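Local coordinates for pyruvate kinase (Pyrobaculum aerophilum, PDB 3QTG), which catalyses the last step of glycolysis, in which phosphoenolpyruvate and ADP give pyruvate and ATP, with the help of a divalent metal cation, at residues D33-I36 / K37-L41; V229-T233 / K234-N238; R388-K392 / F393-G397. All coordinates share one frame; numbering follows the deposited sequence.

Interaction 1: D33-I36 / K37-L41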
ATOM      1  N   ASP A  33      -8.694  49.529 -22.387  1.00 68.40           N
ATOM      2  CA  ASP A  33      -7.390  49.064 -21.954  1.00 67.72           C
ATOM      3  C   ASP A  33      -7.429  48.389 -20.585  1.00 65.96           C
ATOM      4  O   ASP A  33      -6.635  47.486 -20.316  1.00 65.52           O
ATOM      5  CB  ASP A  33      -6.395  50.217 -21.947  1.00 68.90           C
ATOM      6  CG  ASP A  33      -5.178  49.927 -22.798  1.00 71.50           C
ATOM      7  OD1 ASP A  33      -4.542  48.862 -22.604  1.00 74.28           O
ATOM      8  OD2 ASP A  33      -4.859  50.758 -23.677  1.00 74.77           O
ATOM      9  N   GLU A  34      -8.337  48.848 -19.723  1.00 64.52           N
ATOM     10  CA  GLU A  34      -8.594  48.193 -18.440  1.00 62.80           C
ATOM     11  C   GLU A  34      -9.213  46.827 -18.676  1.00 61.67           C
ATOM     12  O   GLU A  34      -8.899  45.873 -17.972  1.00 60.84           O
ATOM     13  CB  GLU A  34      -9.591  49.019 -17.602  0.50 62.77           C
ATOM     14  CG  GLU A  34      -9.088  50.337 -17.001  0.50 62.89           C
ATOM     15  CD  GLU A  34     -10.182  51.083 -16.217  0.50 62.79           C
ATOM     16  OE1 GLU A  34     -11.140  51.588 -16.842  0.50 61.26           O
ATOM     17  OE2 GLU A  34     -10.086  51.163 -14.971  0.50 61.45           O
ATOM     18  N   LEU A  35     -10.080  46.750 -19.689  1.00 61.36           N
ATOM     19  CA  LEU A  35     -10.759  45.514 -20.060  1.00 60.25           C
ATOM     20  C   LEU A  35      -9.767  44.429 -20.485  1.00 59.65           C
ATOM     21  O   LEU A  35      -9.890  43.274 -20.066  1.00 59.03           O
ATOM     22  CB  LEU A  35     -11.799  45.765 -21.156  1.00 60.62           C
ATOM     23  CG  LEU A  35     -12.695  44.577 -21.541  1.00 60.28           C
ATOM     24  CD1 LEU A  35     -13.565  44.117 -20.370  1.00 58.33           C
ATOM     25  CD2 LEU A  35     -13.546  44.917 -22.769  1.00 60.37           C
ATOM     26  N   ILE A  36      -8.780  44.806 -21.295  1.00 59.46           N
ATOM     27  CA  ILE A  36      -7.739  43.871 -21.731  1.00 58.84           C
ATOM     28  C   ILE A  36      -7.022  43.247 -20.526  1.00 58.07           C
ATOM     29  O   ILE A  36      -6.892  42.024 -20.439  1.00 57.94           O
ATOM     30  CB  ILE A  36      -6.702  44.540 -22.682  1.00 59.37           C
ATOM     31  CG1 ILE A  36      -7.347  44.878 -24.034  1.00 60.08           C
ATOM     32  CG2 ILE A  36      -5.480  43.641 -22.869  1.00 58.43           C
ATOM     33  CD1 ILE A  36      -6.436  45.631 -24.995  1.00 60.79           C
ATOM     34  N   LYS A  37      -6.567  44.095 -19.605  1.00 57.56           N
ATOM     35  CA  LYS A  37      -5.832  43.644 -18.425  1.00 56.66           C
ATOM     36  C   LYS A  37      -6.691  42.771 -17.492  1.00 54.77           C
ATOM     37  O   LYS A  37      -6.159  41.954 -16.748  1.00 54.34           O
ATOM     38  CB  LYS A  37      -5.217  44.838 -17.672  1.00 57.49           C
ATOM     39  CG  LYS A  37      -4.021  45.483 -18.384  1.00 59.78           C
ATOM     40  CD  LYS A  37      -2.784  44.558 -18.420  1.00 62.50           C
ATOM     41  CE  LYS A  37      -1.568  45.197 -19.151  1.00 62.99           C
ATOM     42  NZ  LYS A  37      -1.600  45.019 -20.635  1.00 63.66           N
ATOM     43  N   PHE A  38      -8.009  42.957 -17.560  1.00 53.01           N
ATOM     44  CA  PHE A  38      -8.982  42.179 -16.785  1.00 51.01           C
ATOM     45  C   PHE A  38      -9.177  40.763 -17.368  1.00 50.39           C
ATOM     46  O   PHE A  38      -9.130  39.754 -16.635  1.00 49.78           O
ATOM     47  CB  PHE A  38     -10.318  42.936 -16.739  1.00 49.89           C
ATOM     48  CG  PHE A  38     -11.390  42.243 -15.950  1.00 48.03           C
ATOM     49  CD1 PHE A  38     -11.480  42.423 -14.576  1.00 45.21           C
ATOM     50  CD2 PHE A  38     -12.321  41.430 -16.583  1.00 46.74           C
ATOM     51  CE1 PHE A  38     -12.465  41.794 -13.833  1.00 43.88           C
ATOM     52  CE2 PHE A  38     -13.314  40.794 -15.848  1.00 46.37           C
ATOM     53  CZ  PHE A  38     -13.387  40.978 -14.461  1.00 45.04           C
ATOM     54  N   LEU A  39      -9.377  40.701 -18.684  1.00 49.77           N
ATOM     55  CA  LEU A  39      -9.613  39.443 -19.385  1.00 49.01           C
ATOM     56  C   LEU A  39      -8.352  38.603 -19.520  1.00 48.93           C
ATOM     57  O   LEU A  39      -8.432  37.380 -19.669  1.00 49.05           O
ATOM     58  CB  LEU A  39     -10.265  39.697 -20.751  1.00 49.07           C
ATOM     59  CG  LEU A  39     -11.681  40.288 -20.663  1.00 48.24           C
ATOM     60  CD1 LEU A  39     -12.239  40.633 -22.024  1.00 50.13           C
ATOM     61  CD2 LEU A  39     -12.638  39.349 -19.921  1.00 47.17           C
ATOM     62  N   ASP A  40      -7.194  39.267 -19.485  1.00 48.88           N
ATOM     63  CA  ASP A  40      -5.891  38.599 -19.437  1.00 48.47           C
ATOM     64  C   ASP A  40      -5.739  37.754 -18.175  1.00 47.12           C
ATOM     65  O   ASP A  40      -4.886  36.875 -18.102  1.00 46.95           O
ATOM     66  CB  ASP A  40      -4.760  39.628 -19.455  1.00 49.07           C
ATOM     67  CG  ASP A  40      -4.420  40.134 -20.863  1.00 52.06           C
ATOM     68  OD1 ASP A  40      -5.006  39.670 -21.882  1.00 51.97           O
ATOM     69  OD2 ASP A  40      -3.540  41.022 -20.935  1.00 54.30           O
ATOM     70  N   LEU A  41      -6.561  38.046 -17.180  1.00 46.04           N
ATOM     71  CA  LEU A  41      -6.450  37.408 -15.884  1.00 45.15           C
ATOM     72  C   LEU A  41      -7.565  36.403 -15.616  1.00 44.03           C
ATOM     73  O   LEU A  41      -7.667  35.882 -14.500  1.00 44.25           O
ATOM     74  CB  LEU A  41      -6.375  38.463 -14.761  1.00 45.09           C
ATOM     75  CG  LEU A  41      -5.021  39.174 -14.631  1.00 45.62           C
ATOM     76  CD1 LEU A  41      -5.134  40.491 -13.847  1.00 44.76           C
ATOM     77  CD2 LEU A  41      -3.963  38.265 -14.004  1.00 44.82           C
TER
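Asp40 N donates to Ile36 O over 2.9 Å, and one residue back Leu39 N reaches Leu35 O over 3.0 Å in a straighter bond, 163° at the hydrogen. Phe38 N is shared: it gives its better bond to Glu34 O at 3.1 Å, bent to 135°, and a weak one to Leu35 O. At the other end Lys37 N meets Asp33 O only weakly, at 3.5 Å. Apart from the weak Phe38 N to Leu35 O bond, these are i to i+4 bonds of helix 32-39, which follows the first strand of the TIM barrel and precedes the second, 44-48. The Asp40 side chain lies alongside that of Ile36, both pointing the same way, with Asp40 OD2 3.8 Å from Ile36 CG2; Asp40 OD1 is held by Tyr67 OH of helix 54-71. On a different side of the helix Leu35 and Leu39 cross at a slant, Leu39 CD1 coming to 4.0 Å from Leu35 CG. Leu35 swings CG anti to its own N (chi1 -174°), which carries the branch over to its neighbour one turn on. Phe38, by contrast, leads its ring away from residues 33-36 and lays it against Pro331 and Val335 of helix 331-343.

Interaction 2: V229-T233 / K234-N238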
ATOM      1  N   VAL A 229     -24.368  22.314 -12.885  1.00 38.12           N
ATOM      2  CA  VAL A 229     -25.396  22.168 -11.862  1.00 37.37           C
ATOM      3  C   VAL A 229     -24.922  22.747 -10.539  1.00 37.77           C
ATOM      4  O   VAL A 229     -23.968  22.262  -9.942  1.00 36.56           O
ATOM      5  CB  VAL A 229     -25.822  20.708 -11.686  1.00 38.00           C
ATOM      6  CG1 VAL A 229     -26.846  20.550 -10.515  1.00 36.80           C
ATOM      7  CG2 VAL A 229     -26.373  20.134 -13.015  1.00 37.91           C
ATOM      8  N   LYS A 230     -25.603  23.803 -10.096  1.00 38.32           N
ATOM      9  CA  LYS A 230     -25.302  24.437  -8.817  1.00 38.54           C
ATOM     10  C   LYS A 230     -25.896  23.650  -7.676  1.00 38.56           C
ATOM     11  O   LYS A 230     -27.038  23.212  -7.748  1.00 38.67           O
ATOM     12  CB  LYS A 230     -25.812  25.875  -8.789  1.00 38.74           C
ATOM     13  CG  LYS A 230     -25.322  26.675  -9.976  1.00 41.04           C
ATOM     14  CD  LYS A 230     -24.916  28.085  -9.590  1.00 46.86           C
ATOM     15  CE  LYS A 230     -26.118  28.934  -9.230  1.00 50.29           C
ATOM     16  NZ  LYS A 230     -26.937  29.197 -10.433  1.00 53.70           N
ATOM     17  N   ILE A 231     -25.098  23.443  -6.634  1.00 38.69           N
ATOM     18  CA  ILE A 231     -25.577  22.798  -5.418  1.00 38.67           C
ATOM     19  C   ILE A 231     -25.820  23.939  -4.416  1.00 38.92           C
ATOM     20  O   ILE A 231     -24.874  24.560  -3.914  1.00 38.03           O
ATOM     21  CB  ILE A 231     -24.572  21.735  -4.912  1.00 38.55           C
ATOM     22  CG1 ILE A 231     -24.165  20.788  -6.068  1.00 38.91           C
ATOM     23  CG2 ILE A 231     -25.142  20.961  -3.734  1.00 36.96           C
ATOM     24  CD1 ILE A 231     -25.269  19.851  -6.590  1.00 38.96           C
ATOM     25  N   GLU A 232     -27.102  24.211  -4.173  1.00 38.76           N
ATOM     26  CA  GLU A 232     -27.555  25.442  -3.521  1.00 39.52           C
ATOM     27  C   GLU A 232     -28.367  25.171  -2.264  1.00 38.91           C
ATOM     28  O   GLU A 232     -28.588  26.074  -1.463  1.00 39.22           O
ATOM     29  CB  GLU A 232     -28.430  26.274  -4.483  1.00 39.68           C
ATOM     30  CG  GLU A 232     -27.690  27.070  -5.517  1.00 42.66           C
ATOM     31  CD  GLU A 232     -28.554  27.416  -6.719  1.00 48.08           C
ATOM     32  OE1 GLU A 232     -28.627  28.603  -7.091  1.00 52.27           O
ATOM     33  OE2 GLU A 232     -29.178  26.508  -7.296  1.00 48.75           O
ATOM     34  N   THR A 233     -28.818  23.939  -2.077  1.00 39.00           N
ATOM     35  CA  THR A 233     -29.763  23.662  -1.002  1.00 38.49           C
ATOM     36  C   THR A 233     -29.497  22.356  -0.306  1.00 38.96           C
ATOM     37  O   THR A 233     -28.781  21.488  -0.808  1.00 38.25           O
ATOM     38  CB  THR A 233     -31.206  23.571  -1.517  1.00 38.76           C
ATOM     39  OG1 THR A 233     -31.351  22.394  -2.320  1.00 38.29           O
ATOM     40  CG2 THR A 233     -31.625  24.827  -2.303  1.00 39.28           C
ATOM     41  N   LYS A 234     -30.128  22.208   0.846  1.00 39.16           N
ATOM     42  CA  LYS A 234     -30.091  20.969   1.596  1.00 40.30           C
ATOM     43  C   LYS A 234     -30.587  19.769   0.763  1.00 40.07           C
ATOM     44  O   LYS A 234     -30.038  18.665   0.859  1.00 39.98           O
ATOM     45  CB  LYS A 234     -30.920  21.149   2.869  1.00 40.49           C
ATOM     46  CG  LYS A 234     -30.633  20.181   3.970  1.00 44.30           C
ATOM     47  CD  LYS A 234     -31.119  20.748   5.304  1.00 47.13           C
ATOM     48  CE  LYS A 234     -29.952  21.181   6.176  1.00 50.28           C
ATOM     49  NZ  LYS A 234     -30.418  21.788   7.462  1.00 51.70           N
ATOM     50  N   GLY A 235     -31.617  19.992  -0.052  1.00 39.92           N
ATOM     51  CA  GLY A 235     -32.199  18.939  -0.887  1.00 39.34           C
ATOM     52  C   GLY A 235     -31.242  18.475  -1.963  1.00 39.17           C
ATOM     53  O   GLY A 235     -31.202  17.288  -2.296  1.00 39.29           O
ATOM     54  N   ALA A 236     -30.461  19.412  -2.500  1.00 38.62           N
ATOM     55  CA  ALA A 236     -29.379  19.079  -3.446  1.00 38.85           C
ATOM     56  C   ALA A 236     -28.264  18.265  -2.763  1.00 39.40           C
ATOM     57  O   ALA A 236     -27.778  17.259  -3.309  1.00 39.96           O
ATOM     58  CB  ALA A 236     -28.815  20.354  -4.075  1.00 38.20           C
ATOM     59  N   VAL A 237     -27.871  18.697  -1.566  1.00 39.51           N
ATOM     60  CA  VAL A 237     -26.880  17.978  -0.790  1.00 40.27           C
ATOM     61  C   VAL A 237     -27.357  16.560  -0.416  1.00 41.18           C
ATOM     62  O   VAL A 237     -26.587  15.638  -0.482  1.00 41.33           O
ATOM     63  CB  VAL A 237     -26.354  18.803   0.438  1.00 40.24           C
ATOM     64  CG1 VAL A 237     -25.350  17.968   1.290  1.00 39.80           C
ATOM     65  CG2 VAL A 237     -25.709  20.109  -0.031  1.00 37.14           C
ATOM     66  N   ASN A 238     -28.623  16.377  -0.049  1.00 42.81           N
ATOM     67  CA  ASN A 238     -29.114  15.017   0.261  1.00 44.30           C
ATOM     68  C   ASN A 238     -29.248  14.089  -0.966  1.00 44.50           C
ATOM     69  O   ASN A 238     -29.316  12.871  -0.814  1.00 46.02           O
ATOM     70  CB  ASN A 238     -30.431  15.065   1.046  1.00 44.42           C
ATOM     71  CG  ASN A 238     -30.328  15.911   2.318  1.00 46.03           C
ATOM     72  OD1 ASN A 238     -29.302  15.909   3.031  1.00 47.18           O
ATOM     73  ND2 ASN A 238     -31.392  16.635   2.611  1.00 42.57           N
TER
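The flat peptide of Thr233 meets Val237 at its edge: Val237 N comes in the plane of the carbonyl and donates to Thr233 O over 3.0 Å, nearly straight at 165°. The other flat group, the Glu232 carboxylate, turns away from the helix. Its OE1 has Lys230 NZ at 3.8 Å, a long salt bridge, while OE2 accepts from Leu204 N; Lys230 NZ is also held by Asp80 and Ser203. Thr233 is the N-cap of helix 234-238. With chi1 at 69°, OG1 sits between the backbone N and the carbonyl carbon, where it accepts from Ala236 N at 3.1 Å; the same hydroxyl is hydrogen-bonded to Asp173 OD1. A valine here would probably leave Ala236 N without its cap and Asp173 OD1 without its hydroxyl partner, fraying the first turn. From the strand side, Ile231 CG2 reaches over to Ala236 CB at 3.7 Å and Val237 CG2 at 3.8 Å, the Ile231 and Val237 side chains crossing at about a right angle. This is the C-terminal end of a TIM-barrel strand, at the mouth of the barrel, with two residues, Glu232 and Thr233, between strand and capped helix; Glu232 is a probable magnesium ligand, close to Lys230, the probable transition-state stabiliser.

Interaction 3: R388-K392 / F393-G397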
ATOM      1  N   ARG A 388     -10.507  15.986 -21.174  1.00 34.16           N
ATOM      2  CA  ARG A 388     -11.253  15.867 -19.912  1.00 34.85           C
ATOM      3  C   ARG A 388     -10.951  14.599 -19.098  1.00 34.52           C
ATOM      4  O   ARG A 388     -10.859  14.657 -17.869  1.00 34.42           O
ATOM      5  CB  ARG A 388     -12.759  15.963 -20.171  1.00 35.05           C
ATOM      6  CG  ARG A 388     -13.236  17.393 -20.466  1.00 36.14           C
ATOM      7  CD  ARG A 388     -14.729  17.394 -20.844  1.00 38.37           C
ATOM      8  NE  ARG A 388     -15.108  18.623 -21.546  1.00 43.00           N
ATOM      9  CZ  ARG A 388     -15.666  19.667 -20.938  1.00 45.91           C
ATOM     10  NH1 ARG A 388     -15.917  19.620 -19.627  1.00 46.29           N
ATOM     11  NH2 ARG A 388     -15.986  20.753 -21.634  1.00 45.86           N
ATOM     12  N   ARG A 389     -10.821  13.455 -19.762  1.00 33.91           N
ATOM     13  CA  ARG A 389     -10.515  12.240 -19.026  1.00 35.04           C
ATOM     14  C   ARG A 389      -9.119  12.328 -18.367  1.00 34.07           C
ATOM     15  O   ARG A 389      -8.919  11.834 -17.274  1.00 34.13           O
ATOM     16  CB  ARG A 389     -10.646  11.004 -19.910  1.00 35.06           C
ATOM     17  CG  ARG A 389     -10.488   9.688 -19.142  1.00 37.32           C
ATOM     18  CD  ARG A 389     -10.526   8.464 -20.055  1.00 37.13           C
ATOM     19  NE  ARG A 389     -11.556   8.575 -21.080  1.00 42.23           N
ATOM     20  CZ  ARG A 389     -12.842   8.302 -20.903  1.00 46.27           C
ATOM     21  NH1 ARG A 389     -13.693   8.469 -21.917  1.00 46.19           N
ATOM     22  NH2 ARG A 389     -13.287   7.871 -19.722  1.00 47.77           N
ATOM     23  N   ILE A 390      -8.173  12.972 -19.030  1.00 33.88           N
ATOM     24  CA  ILE A 390      -6.848  13.182 -18.451  1.00 33.81           C
ATOM     25  C   ILE A 390      -6.933  14.124 -17.260  1.00 33.43           C
ATOM     26  O   ILE A 390      -6.376  13.822 -16.198  1.00 32.82           O
ATOM     27  CB  ILE A 390      -5.805  13.691 -19.500  1.00 34.13           C
ATOM     28  CG1 ILE A 390      -5.299  12.511 -20.349  1.00 36.12           C
ATOM     29  CG2 ILE A 390      -4.616  14.380 -18.805  1.00 32.71           C
ATOM     30  CD1 ILE A 390      -4.836  12.908 -21.717  1.00 37.85           C
ATOM     31  N   ALA A 391      -7.630  15.249 -17.446  1.00 32.38           N
ATOM     32  CA  ALA A 391      -7.760  16.274 -16.402  1.00 32.19           C
ATOM     33  C   ALA A 391      -8.320  15.758 -15.094  1.00 32.08           C
ATOM     34  O   ALA A 391      -7.910  16.210 -14.018  1.00 32.00           O
ATOM     35  CB  ALA A 391      -8.585  17.472 -16.896  1.00 30.53           C
ATOM     36  N   LYS A 392      -9.259  14.819 -15.167  1.00 32.28           N
ATOM     37  CA  LYS A 392      -9.936  14.379 -13.936  1.00 32.81           C
ATOM     38  C   LYS A 392      -9.002  13.622 -13.020  1.00 32.86           C
ATOM     39  O   LYS A 392      -9.299  13.475 -11.839  1.00 32.07           O
ATOM     40  CB  LYS A 392     -11.192  13.556 -14.224  1.00 32.55           C
ATOM     41  CG  LYS A 392     -10.942  12.162 -14.729  1.00 34.24           C
ATOM     42  CD  LYS A 392     -12.236  11.527 -15.193  1.00 34.93           C
ATOM     43  CE  LYS A 392     -12.043  10.030 -15.302  1.00 37.49           C
ATOM     44  NZ  LYS A 392     -13.250   9.398 -15.849  1.00 38.89           N
ATOM     45  N   PHE A 393      -7.879  13.135 -13.566  1.00 33.37           N
ATOM     46  CA  PHE A 393      -6.884  12.459 -12.737  1.00 34.13           C
ATOM     47  C   PHE A 393      -5.882  13.441 -12.197  1.00 34.46           C
ATOM     48  O   PHE A 393      -4.915  13.030 -11.582  1.00 35.50           O
ATOM     49  CB  PHE A 393      -6.191  11.300 -13.484  1.00 34.54           C
ATOM     50  CG  PHE A 393      -7.124  10.160 -13.792  1.00 34.91           C
ATOM     51  CD1 PHE A 393      -7.490   9.254 -12.799  1.00 34.98           C
ATOM     52  CD2 PHE A 393      -7.670  10.021 -15.063  1.00 33.43           C
ATOM     53  CE1 PHE A 393      -8.372   8.209 -13.088  1.00 35.05           C
ATOM     54  CE2 PHE A 393      -8.528   8.991 -15.356  1.00 32.51           C
ATOM     55  CZ  PHE A 393      -8.873   8.077 -14.361  1.00 34.54           C
ATOM     56  N   ARG A 394      -6.107  14.737 -12.436  1.00 34.38           N
ATOM     57  CA  ARG A 394      -5.350  15.798 -11.760  1.00 34.48           C
ATOM     58  C   ARG A 394      -3.834  15.765 -12.038  1.00 35.23           C
ATOM     59  O   ARG A 394      -3.012  15.711 -11.109  1.00 35.73           O
ATOM     60  CB  ARG A 394      -5.667  15.828 -10.250  1.00 34.18           C
ATOM     61  CG  ARG A 394      -7.129  16.261  -9.920  1.00 32.86           C
ATOM     62  CD  ARG A 394      -7.407  17.653 -10.466  1.00 33.39           C
ATOM     63  NE  ARG A 394      -8.702  18.254 -10.099  1.00 32.81           N
ATOM     64  CZ  ARG A 394      -9.766  18.258 -10.885  1.00 34.53           C
ATOM     65  NH1 ARG A 394      -9.686  17.643 -12.048  1.00 33.17           N
ATOM     66  NH2 ARG A 394     -10.914  18.864 -10.510  1.00 34.11           N
ATOM     67  N   PRO A 395      -3.456  15.836 -13.331  1.00 35.41           N
ATOM     68  CA  PRO A 395      -2.012  15.987 -13.643  1.00 35.99           C
ATOM     69  C   PRO A 395      -1.498  17.281 -13.016  1.00 37.14           C
ATOM     70  O   PRO A 395      -2.264  18.250 -12.893  1.00 37.03           O
ATOM     71  CB  PRO A 395      -1.993  16.092 -15.165  1.00 35.29           C
ATOM     72  CG  PRO A 395      -3.464  16.565 -15.519  1.00 35.49           C
ATOM     73  CD  PRO A 395      -4.301  15.848 -14.538  1.00 33.55           C
ATOM     74  N   ARG A 396      -0.224  17.309 -12.630  1.00 38.28           N
ATOM     75  CA  ARG A 396       0.284  18.358 -11.764  1.00 40.04           C
ATOM     76  C   ARG A 396       0.954  19.471 -12.545  1.00 40.26           C
ATOM     77  O   ARG A 396       1.552  20.381 -11.962  1.00 41.08           O
ATOM     78  CB  ARG A 396       1.277  17.779 -10.739  1.00 41.29           C
ATOM     79  CG  ARG A 396       0.655  17.039  -9.577  1.00 44.20           C
ATOM     80  CD  ARG A 396      -0.128  18.001  -8.729  1.00 52.42           C
ATOM     81  NE  ARG A 396      -0.146  17.610  -7.316  1.00 57.02           N
ATOM     82  CZ  ARG A 396      -1.175  17.013  -6.721  1.00 57.03           C
ATOM     83  NH1 ARG A 396      -2.277  16.729  -7.416  1.00 57.35           N
ATOM     84  NH2 ARG A 396      -1.095  16.706  -5.433  1.00 57.97           N
ATOM     85  N   GLY A 397       0.880  19.390 -13.863  1.00 39.73           N
ATOM     86  CA  GLY A 397       1.433  20.427 -14.729  1.00 39.37           C
ATOM     87  C   GLY A 397       0.420  20.707 -15.808  1.00 39.13           C
ATOM     88  O   GLY A 397      -0.573  19.968 -15.949  1.00 39.39           O
TER
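Ala391 O is gripped twice by Arg394, and this corner is the tight part of the contact. Arg394 N reaches it over 2.8 Å and Arg394 NH1 over 3.0 Å, from opposite faces of the carbonyl plane, while the oxygen itself lies in the plane of the guanidinium, at its edge. The bend at chi2 (-59°) folds the Arg394 chain back so that NH1 comes round to the Ala391 carbonyl. Outside the two segments, NE gives to Gly315 O, NH2 makes a salt bridge with Asp317, and Trp416 adds a cation-pi contact, which together fix the guanidinium's rotation. Next to it Phe393 N donates to Ile390 O over 3.1 Å, from well above the carbonyl plane, and Pro395 packs crosswise on Ile390, Pro395 CG to Ile390 CG2 4.1 Å. A type I beta turn from Ala391 to Arg394 leads the chain out of helix 385-391 of the alpha/beta domain and on toward strand 399-403; Ile390 and Pro395 both rest on Ile377 of the neighbouring strand 376-380. The Phe393 ring is also closely held, its CD2 3.1 Å from Arg389 O. Looser is the partly exposed Lys392 chain, which runs extended alongside Phe393 and lays CG over one ring face, 4.3 Å from the centroid, a CH-pi contact, with Lys392 CE 3.7 Å from Phe393 CE2. Its chi1 of 73° turns the chain toward the ring, and NZ continues to a salt bridge with Asp360, which Arg389 NH2 shares.

The three contacts follow one another along the chain without nesting. Interactions 1 and 2 both belong to the TIM barrel: the first lies on helix 32-39 between strands 18-22 and 44-48, the second where strand 226-231 passes into helix 234-238, and their centres are about 34 Å apart on opposite sides of the chain's centre. Interaction 3 sits in the alpha/beta domain, at the end of helix 385-391, with its centre about 26 Å from that of interaction 2 and about 28 Å from that of interaction 1. None touches another; interactions 2 and 3 come nearest, about 11 Å between closest atoms. Only interaction 2 contains active-site residues, probably a magnesium ligand and the transition-state stabiliser, whereas the other two are packing and turn contacts.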